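Local coordinates for protein cytosolic IMP-GMP specific 5'-nucleotidase (Legionella pneumophila subsp. pneumophila, PDB 4OHF) that probably removes the 5'-phosphate from nucleoside monophosphates such as IMP and GMP with the help of magnesium, and binds GMP between two of its subunits, at residues K83-G88 with G413-Y418; G88-S93 with I112-G117; F257-P262 with G277-G282. All blocks are in the same frame, centred on the assembly; numbering follows the deposited sequence.

Interaction 1 (K83-G88 with G413-Y418). With 5GP (guanosine-5'-monophosphate), chain E.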
ATOM      1  N   LYS B  83      -2.976  25.002   7.457  1.00 42.64           N
ATOM      2  CA  LYS B  83      -1.768  25.319   8.225  1.00 42.21           C
ATOM      3  C   LYS B  83      -1.728  24.168   9.250  1.00 42.19           C
ATOM      4  O   LYS B  83      -2.547  24.123  10.172  1.00 40.45           O
ATOM      5  CB  LYS B  83      -1.946  26.643   8.979  1.00 40.59           C
ATOM      6  CG  LYS B  83      -0.709  27.553   9.101  1.00 42.39           C
ATOM      7  CD  LYS B  83       0.469  26.929   9.819  1.00 40.65           C
ATOM      8  CE  LYS B  83       1.611  27.922   9.979  1.00 38.28           C
ATOM      9  NZ  LYS B  83       1.252  29.073  10.849  1.00 36.55           N
ATOM     10  N   LEU B  84      -0.790  23.245   9.095  1.00 42.46           N
ATOM     11  CA  LEU B  84      -0.705  22.103  10.001  1.00 43.60           C
ATOM     12  C   LEU B  84       0.414  22.167  11.033  1.00 44.64           C
ATOM     13  O   LEU B  84       1.402  22.867  10.855  1.00 46.52           O
ATOM     14  CB  LEU B  84      -0.551  20.819   9.190  1.00 43.42           C
ATOM     15  CG  LEU B  84      -1.782  20.106   8.628  1.00 43.12           C
ATOM     16  CD1 LEU B  84      -2.887  21.077   8.269  1.00 43.78           C
ATOM     17  CD2 LEU B  84      -1.343  19.311   7.424  1.00 41.93           C
ATOM     18  N   SER B  85       0.246  21.419  12.116  1.00 45.37           N
ATOM     19  CA  SER B  85       1.242  21.347  13.179  1.00 44.56           C
ATOM     20  C   SER B  85       2.124  20.203  12.756  1.00 43.94           C
ATOM     21  O   SER B  85       1.794  19.499  11.804  1.00 42.89           O
ATOM     22  CB  SER B  85       0.593  20.988  14.506  1.00 46.11           C
ATOM     23  OG  SER B  85       0.177  19.627  14.494  1.00 46.09           O
ATOM     24  N   ARG B  86       3.227  19.989  13.463  1.00 45.13           N
ATOM     25  CA  ARG B  86       4.133  18.907  13.086  1.00 47.03           C
ATOM     26  C   ARG B  86       3.469  17.535  13.063  1.00 47.54           C
ATOM     27  O   ARG B  86       3.928  16.646  12.365  1.00 47.67           O
ATOM     28  CB  ARG B  86       5.364  18.864  14.001  1.00 48.57           C
ATOM     29  CG  ARG B  86       5.107  18.436  15.429  1.00 51.45           C
ATOM     30  CD  ARG B  86       6.219  17.485  15.907  1.00 52.84           C
ATOM     31  NE  ARG B  86       7.563  18.065  15.824  1.00 55.35           N
ATOM     32  CZ  ARG B  86       8.566  17.541  15.114  1.00 56.30           C
ATOM     33  NH1 ARG B  86       8.376  16.420  14.422  1.00 56.51           N
ATOM     34  NH2 ARG B  86       9.758  18.136  15.085  1.00 53.25           N
ATOM     35  N   TYR B  87       2.389  17.353  13.816  1.00 48.69           N
ATOM     36  CA  TYR B  87       1.711  16.062  13.824  1.00 49.32           C
ATOM     37  C   TYR B  87       0.463  16.071  12.967  1.00 50.81           C
ATOM     38  O   TYR B  87      -0.362  15.167  13.049  1.00 52.24           O
ATOM     39  CB  TYR B  87       1.367  15.646  15.261  1.00 50.02           C
ATOM     40  CG  TYR B  87       2.600  15.353  16.086  1.00 49.33           C
ATOM     41  CD1 TYR B  87       2.758  15.891  17.365  1.00 47.73           C
ATOM     42  CD2 TYR B  87       3.635  14.579  15.561  1.00 48.42           C
ATOM     43  CE1 TYR B  87       3.913  15.676  18.090  1.00 48.07           C
ATOM     44  CE2 TYR B  87       4.794  14.359  16.277  1.00 49.38           C
ATOM     45  CZ  TYR B  87       4.929  14.915  17.540  1.00 49.58           C
ATOM     46  OH  TYR B  87       6.103  14.735  18.225  1.00 49.74           O
ATOM     47  N   GLY B  88       0.324  17.096  12.140  1.00 51.84           N
ATOM     48  CA  GLY B  88      -0.830  17.178  11.268  1.00 51.61           C
ATOM     49  C   GLY B  88      -2.074  17.781  11.887  1.00 51.86           C
ATOM     50  O   GLY B  88      -3.161  17.575  11.366  1.00 51.92           O
ATOM     51  N   GLY B 413       0.796  27.594  16.092  1.00 51.62           N
ATOM     52  CA  GLY B 413       0.242  27.806  17.409  1.00 52.19           C
ATOM     53  C   GLY B 413       1.447  27.947  18.312  1.00 53.36           C
ATOM     54  O   GLY B 413       2.363  28.745  18.037  1.00 53.48           O
ATOM     55  N   ALA B 414       1.464  27.175  19.390  1.00 52.15           N
ATOM     56  CA  ALA B 414       2.590  27.211  20.303  1.00 51.24           C
ATOM     57  C   ALA B 414       3.589  26.137  19.883  1.00 51.38           C
ATOM     58  O   ALA B 414       4.734  26.150  20.309  1.00 53.19           O
ATOM     59  CB  ALA B 414       2.121  26.969  21.706  1.00 48.79           C
ATOM     60  N   GLU B 415       3.150  25.201  19.048  1.00 52.50           N
ATOM     61  CA  GLU B 415       4.034  24.139  18.584  1.00 53.33           C
ATOM     62  C   GLU B 415       4.571  24.394  17.199  1.00 53.09           C
ATOM     63  O   GLU B 415       4.254  25.394  16.546  1.00 53.06           O
ATOM     64  CB  GLU B 415       3.339  22.774  18.594  1.00 54.60           C
ATOM     65  CG  GLU B 415       1.833  22.831  18.618  1.00 60.03           C
ATOM     66  CD  GLU B 415       1.202  21.450  18.640  1.00 62.54           C
ATOM     67  OE1 GLU B 415       1.670  20.587  19.423  1.00 64.25           O
ATOM     68  OE2 GLU B 415       0.227  21.238  17.881  1.00 64.20           O
ATOM     69  N   GLU B 416       5.391  23.462  16.748  1.00 51.17           N
ATOM     70  CA  GLU B 416       5.991  23.586  15.443  1.00 50.46           C
ATOM     71  C   GLU B 416       4.996  23.342  14.313  1.00 47.46           C
ATOM     72  O   GLU B 416       4.038  22.583  14.451  1.00 46.75           O
ATOM     73  CB  GLU B 416       7.162  22.616  15.342  1.00 52.22           C
ATOM     74  CG  GLU B 416       8.062  22.675  16.542  1.00 55.00           C
ATOM     75  CD  GLU B 416       9.154  21.657  16.461  1.00 58.30           C
ATOM     76  OE1 GLU B 416      10.103  21.873  15.674  1.00 58.40           O
ATOM     77  OE2 GLU B 416       9.050  20.633  17.170  1.00 59.81           O
ATOM     78  N   SER B 417       5.227  24.018  13.197  1.00 44.22           N
ATOM     79  CA  SER B 417       4.376  23.852  12.044  1.00 41.31           C
ATOM     80  C   SER B 417       4.835  22.572  11.360  1.00 40.58           C
ATOM     81  O   SER B 417       5.949  22.086  11.595  1.00 39.15           O
ATOM     82  CB  SER B 417       4.522  25.047  11.096  1.00 39.12           C
ATOM     83  OG  SER B 417       5.841  25.146  10.605  1.00 34.97           O
ATOM     84  N   TYR B 418       3.959  22.009  10.544  1.00 38.78           N
ATOM     85  CA  TYR B 418       4.282  20.799   9.822  1.00 37.39           C
ATOM     86  C   TYR B 418       5.537  21.071   8.983  1.00 36.35           C
ATOM     87  O   TYR B 418       6.383  20.190   8.820  1.00 34.65           O
ATOM     88  CB  TYR B 418       3.087  20.393   8.937  1.00 38.79           C
ATOM     89  CG  TYR B 418       3.356  19.211   8.028  1.00 39.33           C
ATOM     90  CD1 TYR B 418       3.622  17.944   8.556  1.00 39.74           C
ATOM     91  CD2 TYR B 418       3.434  19.379   6.652  1.00 39.35           C
ATOM     92  CE1 TYR B 418       3.969  16.886   7.736  1.00 40.70           C
ATOM     93  CE2 TYR B 418       3.784  18.336   5.822  1.00 42.27           C
ATOM     94  CZ  TYR B 418       4.053  17.089   6.365  1.00 43.21           C
ATOM     95  OH  TYR B 418       4.425  16.060   5.532  1.00 44.74           O
TER
HETATM   96  P   5GP E 501       5.205   6.426  11.191  1.00103.83           P
HETATM   97  O1P 5GP E 501       5.955   5.435  10.364  1.00104.72           O
HETATM   98  O2P 5GP E 501       6.100   7.109  12.199  1.00104.11           O
HETATM   99  O3P 5GP E 501       4.009   5.804  11.904  1.00104.66           O
HETATM  100  O5' 5GP E 501       4.551   7.533  10.224  1.00101.46           O
HETATM  101  C5' 5GP E 501       5.356   8.347   9.368  1.00 98.68           C
HETATM  102  C4' 5GP E 501       5.051   9.829   9.568  1.00 95.65           C
HETATM  103  O4' 5GP E 501       5.176  10.348  10.896  1.00 93.17           O
HETATM  104  C3' 5GP E 501       5.879  10.817   8.719  1.00 94.24           C
HETATM  105  O3' 5GP E 501       5.723  10.647   7.274  1.00 94.85           O
HETATM  106  C2' 5GP E 501       5.356  12.132   9.258  1.00 92.54           C
HETATM  107  O2' 5GP E 501       4.229  12.599   8.427  1.00 92.52           O
HETATM  108  C1' 5GP E 501       4.976  11.794  10.732  1.00 90.18           C
HETATM  109  N9  5GP E 501       5.816  12.549  11.763  1.00 84.74           N
HETATM  110  C8  5GP E 501       5.629  13.791  12.248  1.00 82.52           C
HETATM  111  N7  5GP E 501       6.589  14.119  13.158  1.00 80.60           N
HETATM  112  C5  5GP E 501       7.408  13.034  13.246  1.00 80.74           C
HETATM  113  C6  5GP E 501       8.573  12.716  13.993  1.00 80.30           C
HETATM  114  O6  5GP E 501       9.049  13.560  14.790  1.00 79.11           O
HETATM  115  N1  5GP E 501       9.170  11.475  13.831  1.00 80.25           N
HETATM  116  C2  5GP E 501       8.674  10.549  12.975  1.00 80.39           C
HETATM  117  N2  5GP E 501       9.279   9.344  12.839  1.00 78.96           N
HETATM  118  N3  5GP E 501       7.537  10.830  12.228  1.00 81.03           N
HETATM  119  C4  5GP E 501       6.910  12.051  12.362  1.00 82.02           C
HETATM  120  O   HOH W   1       0.514  29.490  13.600  1.00 36.76           O

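Interaction 2 (G88-S93 with I112-G117)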
ATOM      1  N   GLY B  88       0.324  17.096  12.140  1.00 51.84           N
ATOM      2  CA  GLY B  88      -0.830  17.178  11.268  1.00 51.61           C
ATOM      3  C   GLY B  88      -2.074  17.781  11.887  1.00 51.86           C
ATOM      4  O   GLY B  88      -3.161  17.575  11.366  1.00 51.92           O
ATOM      5  N   ALA B  89      -1.934  18.515  12.988  1.00 51.94           N
ATOM      6  CA  ALA B  89      -3.092  19.145  13.611  1.00 52.58           C
ATOM      7  C   ALA B  89      -3.432  20.423  12.851  1.00 53.99           C
ATOM      8  O   ALA B  89      -2.548  21.220  12.530  1.00 55.01           O
ATOM      9  CB  ALA B  89      -2.803  19.464  15.067  1.00 50.24           C
ATOM     10  N   ILE B  90      -4.713  20.616  12.556  1.00 54.46           N
ATOM     11  CA  ILE B  90      -5.140  21.802  11.838  1.00 54.41           C
ATOM     12  C   ILE B  90      -5.135  23.021  12.750  1.00 55.33           C
ATOM     13  O   ILE B  90      -5.996  23.173  13.611  1.00 56.86           O
ATOM     14  CB  ILE B  90      -6.547  21.623  11.239  1.00 53.22           C
ATOM     15  CG1 ILE B  90      -6.529  20.481  10.227  1.00 52.85           C
ATOM     16  CG2 ILE B  90      -6.996  22.915  10.558  1.00 53.52           C
ATOM     17  CD1 ILE B  90      -7.847  20.249   9.549  1.00 51.55           C
ATOM     18  N   ARG B  91      -4.142  23.879  12.553  1.00 56.32           N
ATOM     19  CA  ARG B  91      -4.008  25.104  13.318  1.00 57.11           C
ATOM     20  C   ARG B  91      -5.029  26.092  12.758  1.00 56.86           C
ATOM     21  O   ARG B  91      -5.747  26.764  13.503  1.00 57.68           O
ATOM     22  CB  ARG B  91      -2.585  25.648  13.167  1.00 58.70           C
ATOM     23  CG  ARG B  91      -2.419  27.114  13.539  1.00 62.22           C
ATOM     24  CD  ARG B  91      -2.804  27.379  14.976  1.00 64.24           C
ATOM     25  NE  ARG B  91      -2.702  28.797  15.296  1.00 65.26           N
ATOM     26  CZ  ARG B  91      -2.973  29.312  16.489  1.00 64.82           C
ATOM     27  NH1 ARG B  91      -3.364  28.527  17.485  1.00 64.05           N
ATOM     28  NH2 ARG B  91      -2.857  30.617  16.681  1.00 65.50           N
ATOM     29  N   LEU B  92      -5.081  26.191  11.436  1.00 55.96           N
ATOM     30  CA  LEU B  92      -6.053  27.063  10.799  1.00 55.81           C
ATOM     31  C   LEU B  92      -6.277  26.691   9.339  1.00 54.25           C
ATOM     32  O   LEU B  92      -5.419  26.090   8.702  1.00 52.29           O
ATOM     33  CB  LEU B  92      -5.658  28.535  10.971  1.00 56.87           C
ATOM     34  CG  LEU B  92      -4.300  29.068  10.555  1.00 57.03           C
ATOM     35  CD1 LEU B  92      -4.248  29.139   9.054  1.00 58.60           C
ATOM     36  CD2 LEU B  92      -4.102  30.458  11.147  1.00 57.35           C
ATOM     37  N   SER B  93      -7.459  27.018   8.830  1.00 54.28           N
ATOM     38  CA  SER B  93      -7.805  26.678   7.462  1.00 55.70           C
ATOM     39  C   SER B  93      -8.651  27.711   6.728  1.00 55.25           C
ATOM     40  O   SER B  93      -9.348  28.523   7.336  1.00 54.10           O
ATOM     41  CB  SER B  93      -8.528  25.328   7.439  1.00 56.63           C
ATOM     42  OG  SER B  93      -9.697  25.366   8.241  1.00 57.59           O
ATOM     43  N   ILE B 112      -9.080  16.756  14.314  1.00 75.86           N
ATOM     44  CA  ILE B 112      -8.200  17.914  14.298  1.00 75.46           C
ATOM     45  C   ILE B 112      -6.965  17.535  13.475  1.00 75.21           C
ATOM     46  O   ILE B 112      -6.254  18.402  12.962  1.00 74.01           O
ATOM     47  CB  ILE B 112      -7.772  18.327  15.732  1.00 76.12           C
ATOM     48  CG1 ILE B 112      -7.050  19.682  15.700  1.00 76.56           C
ATOM     49  CG2 ILE B 112      -6.859  17.264  16.339  1.00 76.36           C
ATOM     50  CD1 ILE B 112      -7.931  20.851  15.292  1.00 77.49           C
ATOM     51  N   TYR B 113      -6.738  16.227  13.341  1.00 74.48           N
ATOM     52  CA  TYR B 113      -5.597  15.706  12.592  1.00 74.36           C
ATOM     53  C   TYR B 113      -5.993  15.260  11.182  1.00 73.48           C
ATOM     54  O   TYR B 113      -7.100  14.777  10.967  1.00 73.02           O
ATOM     55  CB  TYR B 113      -4.965  14.515  13.326  1.00 74.14           C
ATOM     56  CG  TYR B 113      -4.594  14.763  14.777  1.00 76.21           C
ATOM     57  CD1 TYR B 113      -5.352  14.216  15.810  1.00 76.39           C
ATOM     58  CD2 TYR B 113      -3.468  15.522  15.118  1.00 77.00           C
ATOM     59  CE1 TYR B 113      -5.001  14.411  17.145  1.00 77.61           C
ATOM     60  CE2 TYR B 113      -3.110  15.724  16.450  1.00 77.40           C
ATOM     61  CZ  TYR B 113      -3.883  15.164  17.458  1.00 78.22           C
ATOM     62  OH  TYR B 113      -3.536  15.348  18.777  1.00 80.00           O
ATOM     63  N   VAL B 114      -5.075  15.417  10.231  1.00 72.50           N
ATOM     64  CA  VAL B 114      -5.316  15.026   8.843  1.00 71.06           C
ATOM     65  C   VAL B 114      -4.241  14.031   8.442  1.00 70.95           C
ATOM     66  O   VAL B 114      -3.104  14.116   8.911  1.00 72.55           O
ATOM     67  CB  VAL B 114      -5.260  16.246   7.875  1.00 69.16           C
ATOM     68  CG1 VAL B 114      -6.285  17.287   8.287  1.00 68.30           C
ATOM     69  CG2 VAL B 114      -3.875  16.855   7.878  1.00 68.72           C
ATOM     70  N   ASP B 115      -4.590  13.089   7.577  1.00 69.52           N
ATOM     71  CA  ASP B 115      -3.630  12.084   7.144  1.00 69.18           C
ATOM     72  C   ASP B 115      -2.978  12.510   5.841  1.00 68.65           C
ATOM     73  O   ASP B 115      -3.602  12.422   4.783  1.00 67.50           O
ATOM     74  CB  ASP B 115      -4.329  10.743   6.939  1.00 70.42           C
ATOM     75  CG  ASP B 115      -3.360   9.579   6.902  1.00 71.16           C
ATOM     76  OD1 ASP B 115      -2.235   9.740   6.385  1.00 69.75           O
ATOM     77  OD2 ASP B 115      -3.736   8.492   7.385  1.00 73.99           O
ATOM     78  N   LEU B 116      -1.727  12.963   5.915  1.00 68.50           N
ATOM     79  CA  LEU B 116      -1.007  13.407   4.720  1.00 68.55           C
ATOM     80  C   LEU B 116      -0.791  12.229   3.792  1.00 68.69           C
ATOM     81  O   LEU B 116      -0.540  12.401   2.604  1.00 68.14           O
ATOM     82  CB  LEU B 116       0.348  14.038   5.080  1.00 68.78           C
ATOM     83  CG  LEU B 116       0.399  15.377   5.846  1.00 68.08           C
ATOM     84  CD1 LEU B 116      -0.381  16.441   5.100  1.00 65.74           C
ATOM     85  CD2 LEU B 116      -0.173  15.192   7.249  1.00 68.96           C
ATOM     86  N   GLY B 117      -0.888  11.026   4.352  1.00 70.64           N
ATOM     87  CA  GLY B 117      -0.725   9.821   3.556  1.00 70.61           C
ATOM     88  C   GLY B 117      -1.800   9.768   2.484  1.00 70.71           C
ATOM     89  O   GLY B 117      -1.566   9.280   1.376  1.00 71.21           O
TER

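Interaction 3 (F257-P262 with G277-G282)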
ATOM      1  N   PHE B 257      24.074   8.379 -16.227  1.00 46.96           N
ATOM      2  CA  PHE B 257      24.786   9.621 -16.462  1.00 46.64           C
ATOM      3  C   PHE B 257      25.034   9.760 -17.961  1.00 47.68           C
ATOM      4  O   PHE B 257      25.083   8.772 -18.697  1.00 48.00           O
ATOM      5  CB  PHE B 257      26.147   9.600 -15.765  1.00 45.97           C
ATOM      6  CG  PHE B 257      26.113  10.037 -14.329  1.00 45.54           C
ATOM      7  CD1 PHE B 257      25.964  11.383 -13.998  1.00 44.21           C
ATOM      8  CD2 PHE B 257      26.259   9.108 -13.306  1.00 44.72           C
ATOM      9  CE1 PHE B 257      25.968  11.799 -12.677  1.00 43.62           C
ATOM     10  CE2 PHE B 257      26.261   9.518 -11.974  1.00 46.06           C
ATOM     11  CZ  PHE B 257      26.117  10.869 -11.662  1.00 44.80           C
ATOM     12  N   LEU B 258      25.186  10.999 -18.403  1.00 47.56           N
ATOM     13  CA  LEU B 258      25.473  11.303 -19.795  1.00 47.39           C
ATOM     14  C   LEU B 258      26.597  12.323 -19.736  1.00 47.01           C
ATOM     15  O   LEU B 258      26.545  13.274 -18.966  1.00 47.42           O
ATOM     16  CB  LEU B 258      24.239  11.886 -20.492  1.00 48.41           C
ATOM     17  CG  LEU B 258      23.135  10.866 -20.815  1.00 49.06           C
ATOM     18  CD1 LEU B 258      21.919  11.553 -21.404  1.00 48.79           C
ATOM     19  CD2 LEU B 258      23.682   9.851 -21.802  1.00 49.97           C
ATOM     20  N   SER B 259      27.637  12.113 -20.522  1.00 47.46           N
ATOM     21  CA  SER B 259      28.755  13.041 -20.504  1.00 47.91           C
ATOM     22  C   SER B 259      28.462  14.209 -21.433  1.00 47.80           C
ATOM     23  O   SER B 259      28.078  14.006 -22.585  1.00 49.19           O
ATOM     24  CB  SER B 259      30.028  12.326 -20.934  1.00 46.92           C
ATOM     25  OG  SER B 259      31.132  13.197 -20.830  1.00 47.49           O
ATOM     26  N   VAL B 260      28.630  15.429 -20.936  1.00 47.41           N
ATOM     27  CA  VAL B 260      28.354  16.601 -21.750  1.00 49.19           C
ATOM     28  C   VAL B 260      29.613  17.279 -22.244  1.00 50.62           C
ATOM     29  O   VAL B 260      30.526  17.555 -21.461  1.00 50.08           O
ATOM     30  CB  VAL B 260      27.527  17.660 -20.977  1.00 48.92           C
ATOM     31  CG1 VAL B 260      27.067  18.754 -21.928  1.00 46.10           C
ATOM     32  CG2 VAL B 260      26.342  17.014 -20.306  1.00 48.24           C
ATOM     33  N   ASN B 261      29.659  17.530 -23.550  1.00 52.75           N
ATOM     34  CA  ASN B 261      30.777  18.231 -24.165  1.00 55.14           C
ATOM     35  C   ASN B 261      30.535  19.683 -23.749  1.00 56.95           C
ATOM     36  O   ASN B 261      29.553  20.295 -24.169  1.00 56.34           O
ATOM     37  CB  ASN B 261      30.702  18.083 -25.683  1.00 57.17           C
ATOM     38  CG  ASN B 261      31.864  18.744 -26.397  1.00 58.88           C
ATOM     39  OD1 ASN B 261      32.027  19.969 -26.362  1.00 61.40           O
ATOM     40  ND2 ASN B 261      32.679  17.933 -27.055  1.00 58.85           N
ATOM     41  N   PRO B 262      31.423  20.244 -22.910  1.00 59.23           N
ATOM     42  CA  PRO B 262      31.315  21.622 -22.414  1.00 62.44           C
ATOM     43  C   PRO B 262      31.241  22.720 -23.470  1.00 65.86           C
ATOM     44  O   PRO B 262      30.706  23.805 -23.203  1.00 66.35           O
ATOM     45  CB  PRO B 262      32.529  21.752 -21.499  1.00 60.86           C
ATOM     46  CG  PRO B 262      33.517  20.833 -22.125  1.00 60.65           C
ATOM     47  CD  PRO B 262      32.689  19.634 -22.474  1.00 59.33           C
ATOM     48  N   GLY B 277      33.997  17.020 -14.560  1.00 51.93           N
ATOM     49  CA  GLY B 277      33.483  17.572 -15.800  1.00 49.47           C
ATOM     50  C   GLY B 277      31.994  17.845 -15.712  1.00 48.11           C
ATOM     51  O   GLY B 277      31.417  17.860 -14.624  1.00 47.46           O
ATOM     52  N   VAL B 278      31.368  18.052 -16.867  1.00 47.27           N
ATOM     53  CA  VAL B 278      29.944  18.332 -16.921  1.00 43.72           C
ATOM     54  C   VAL B 278      29.186  17.066 -17.306  1.00 43.74           C
ATOM     55  O   VAL B 278      29.680  16.278 -18.106  1.00 43.54           O
ATOM     56  CB  VAL B 278      29.655  19.429 -17.946  1.00 40.23           C
ATOM     57  CG1 VAL B 278      28.183  19.797 -17.898  1.00 42.58           C
ATOM     58  CG2 VAL B 278      30.532  20.636 -17.668  1.00 40.49           C
ATOM     59  N   TYR B 279      27.999  16.875 -16.728  1.00 41.36           N
ATOM     60  CA  TYR B 279      27.171  15.715 -17.014  1.00 41.27           C
ATOM     61  C   TYR B 279      25.683  16.068 -17.014  1.00 42.97           C
ATOM     62  O   TYR B 279      25.289  17.193 -16.678  1.00 43.25           O
ATOM     63  CB  TYR B 279      27.398  14.603 -15.974  1.00 41.23           C
ATOM     64  CG  TYR B 279      28.759  13.942 -16.015  1.00 43.33           C
ATOM     65  CD1 TYR B 279      29.862  14.521 -15.373  1.00 43.96           C
ATOM     66  CD2 TYR B 279      28.954  12.746 -16.711  1.00 42.70           C
ATOM     67  CE1 TYR B 279      31.123  13.923 -15.418  1.00 43.20           C
ATOM     68  CE2 TYR B 279      30.210  12.139 -16.770  1.00 43.02           C
ATOM     69  CZ  TYR B 279      31.294  12.732 -16.119  1.00 45.65           C
ATOM     70  OH  TYR B 279      32.540  12.129 -16.152  1.00 44.32           O
ATOM     71  N   GLN B 280      24.863  15.091 -17.400  1.00 42.05           N
ATOM     72  CA  GLN B 280      23.412  15.245 -17.415  1.00 41.50           C
ATOM     73  C   GLN B 280      22.826  13.985 -16.774  1.00 40.90           C
ATOM     74  O   GLN B 280      23.371  12.894 -16.955  1.00 38.78           O
ATOM     75  CB  GLN B 280      22.898  15.402 -18.854  1.00 40.86           C
ATOM     76  CG  GLN B 280      21.389  15.529 -18.942  1.00 39.88           C
ATOM     77  CD  GLN B 280      20.913  15.966 -20.306  1.00 38.75           C
ATOM     78  OE1 GLN B 280      21.189  17.085 -20.732  1.00 40.82           O
ATOM     79  NE2 GLN B 280      20.192  15.092 -20.995  1.00 34.35           N
ATOM     80  N   GLY B 281      21.737  14.142 -16.018  1.00 40.12           N
ATOM     81  CA  GLY B 281      21.115  13.002 -15.353  1.00 40.42           C
ATOM     82  C   GLY B 281      21.950  12.400 -14.226  1.00 41.22           C
ATOM     83  O   GLY B 281      22.463  13.120 -13.356  1.00 39.89           O
ATOM     84  N   GLY B 282      22.091  11.075 -14.233  1.00 41.53           N
ATOM     85  CA  GLY B 282      22.884  10.406 -13.211  1.00 39.75           C
ATOM     86  C   GLY B 282      22.105   9.955 -11.980  1.00 41.26           C
ATOM     87  O   GLY B 282      20.879  10.111 -11.884  1.00 40.12           O
TER
HETATM   88  O   HOH W   2      32.258  15.097 -18.522  1.00 44.53           O

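Interaction 1 (K83-G88 with G413-Y418)
Ser85 and Ser417 are joined by a single beta bridge, their CA atoms 4.2 Å apart, where the end of strand 80-84 passes the segment Gly413-Tyr418 at a steep angle. The end-to-end directions of 83-86 and 415-418 differ by 102°. Tyr418 N donates to Leu84 O over 2.7 Å and Arg86 N to Glu416 O over 2.9 Å. The chain then reverses in a type I turn from Ser85 to Gly88, and Ser85 OG, which also bonds Ala89 N, accepts from Tyr87 N to form an ST turn.

Arg86 carries the side-chain chemistry. With CG tucked between its backbone N and carbonyl carbon (chi1 69°) and the chain bent beyond, it runs alongside Glu416 in the same direction. Its NE donates to Glu416 OE2 at 3.3 Å in a salt bridge. That oxygen lies in the guanidinium plane yet is met from above the carboxylate, the two planes being 62° apart; NH2 adds a weak bond to the same atom. NH1 weakly bonds N7 of GMP at 3.2 Å, so carboxylate and base together should limit rotation of the guanidinium. Arg86 CD lies over the rim of one face of the Tyr87 ring, whose CE2 is 3.6 Å from the same N7.

The hydroxyl of Tyr87 bonds Asp424 of the second subunit, whose Arg86 also bonds GMP. Ser417 OG bonds Val409 O and N-caps helix 418-426, which carries Tyr421 of the GMP pocket, while Leu84 in strand 80-84 packs against its first residue, Leu84 CB on Tyr418 CB.

Interaction 2 (G88-S93 with I112-G117)
Ile90 and Val114 form the close side of this contact, crossing at about a right angle with Ile90 CD1 3.6 Å from Val114 CG1. Ile90 places CG1 anti to its carbonyl carbon (chi1 -62°), and this branch reaches over Ile112 O as well as toward the valine. Ile112 O also takes the bond from Ile90 N, 2.7 Å long. On the other side of the bridged pair Ala89-Tyr113, Val114 N donates to Gly88 O over 3.1 Å. The CA atoms of Ala89 and Tyr113 add C-H contacts to Ile112 O and Gly88 O. Gly88 has no side chain, and its positive phi completes the preceding turn while its carbonyl oxygen meets both N and CG2 of Val114. Val114 and Leu116 in turn pack on Leu84, and Ile90 on Gln105 and Tyr109 of helix 102-109.

The side of Ala89, Ile112 and Tyr113 is looser and only partly exposed, Tyr113 also touching Arg10 of the second subunit. Ala89 CB is 4.0 Å from Tyr113 CD2 and CE2, meeting the ring obliquely, and it lies 4.3 Å from Ile112 CG1. Ile112 CG2 covers the centre of one face of the Tyr113 ring within its own segment. Further along, Asp115 OD1 accepts from Gly117 N in an Asx turn, and its other oxygen makes a salt bridge with Lys314 of the second subunit.

The strand bends at Arg91; Arg91 and Leu92 together pair with the single residue Lys83. This is a classic beta bulge, set in the hairpin of strands 80-84 and 90-95, to whose connecting turn the Ile112-Gly117 loop is joined by a single bridge.

Interaction 3 (F257-P262 with G277-G282)
Tyr279 and Ser259 face each other as a non-hydrogen-bonded pair of two antiparallel strands, with their side chains on the same face of the sheet. Tyr279 CB lies 3.4 Å from Leu258 O and 4.0 Å from Phe257 CD1. CG is turned anti to the tyrosine's own carbonyl carbon (chi1 -68°), which runs the ring beside Leu258 O and Ser259. Tyr279 CD2 is 3.3 Å from Leu258 O and also reaches Ser259 CA; Tyr279 CE2 ends beside Ser259 CB. A water over the rim of one face of the Tyr279 ring donates to Val278 O and shares a hydrogen bond with Ser259 OG. At the tip, the hydroxyl pairs with Val275 N.

Strand 277-281 runs parallel to 240-243, and beyond it the antiparallel strands 257-260 and 267-269 finish this border of the HAD-type sheet within the chain. Leu258 and Gln280 exchange two backbone bonds, Leu258 N to Gln280 O at 3.0 Å and Gln280 N to Leu258 O at 2.9 Å. Their side chains lie side by side on the opposite face, where Gln280 OE1 bonds Asn269 of the third subunit and Leu258 packs on its counterpart there. Val260 CB meets Val278 CG1 at 3.8 Å.

Interactions 1 and 2 adjoin, sharing Gly88 and the hairpin of strands 80-84 and 90-95, with centres 8 Å apart; Leu84 packs on Val114 between them, and Lys83 bonds the backbone of Arg91 and Leu92. Both also reach the second subunit. Their chemistry differs: interaction 1 is buried and polar, its arginine held between a glutamate and GMP, whereas interaction 2 is only partly buried and held by backbone bonds and aliphatic packing. Interaction 3 lies across the chain, about 41 Å from interaction 1 between centres, away from the annotated sites. It is a buried antiparallel strand pair of the HAD sheet and faces the third subunit instead.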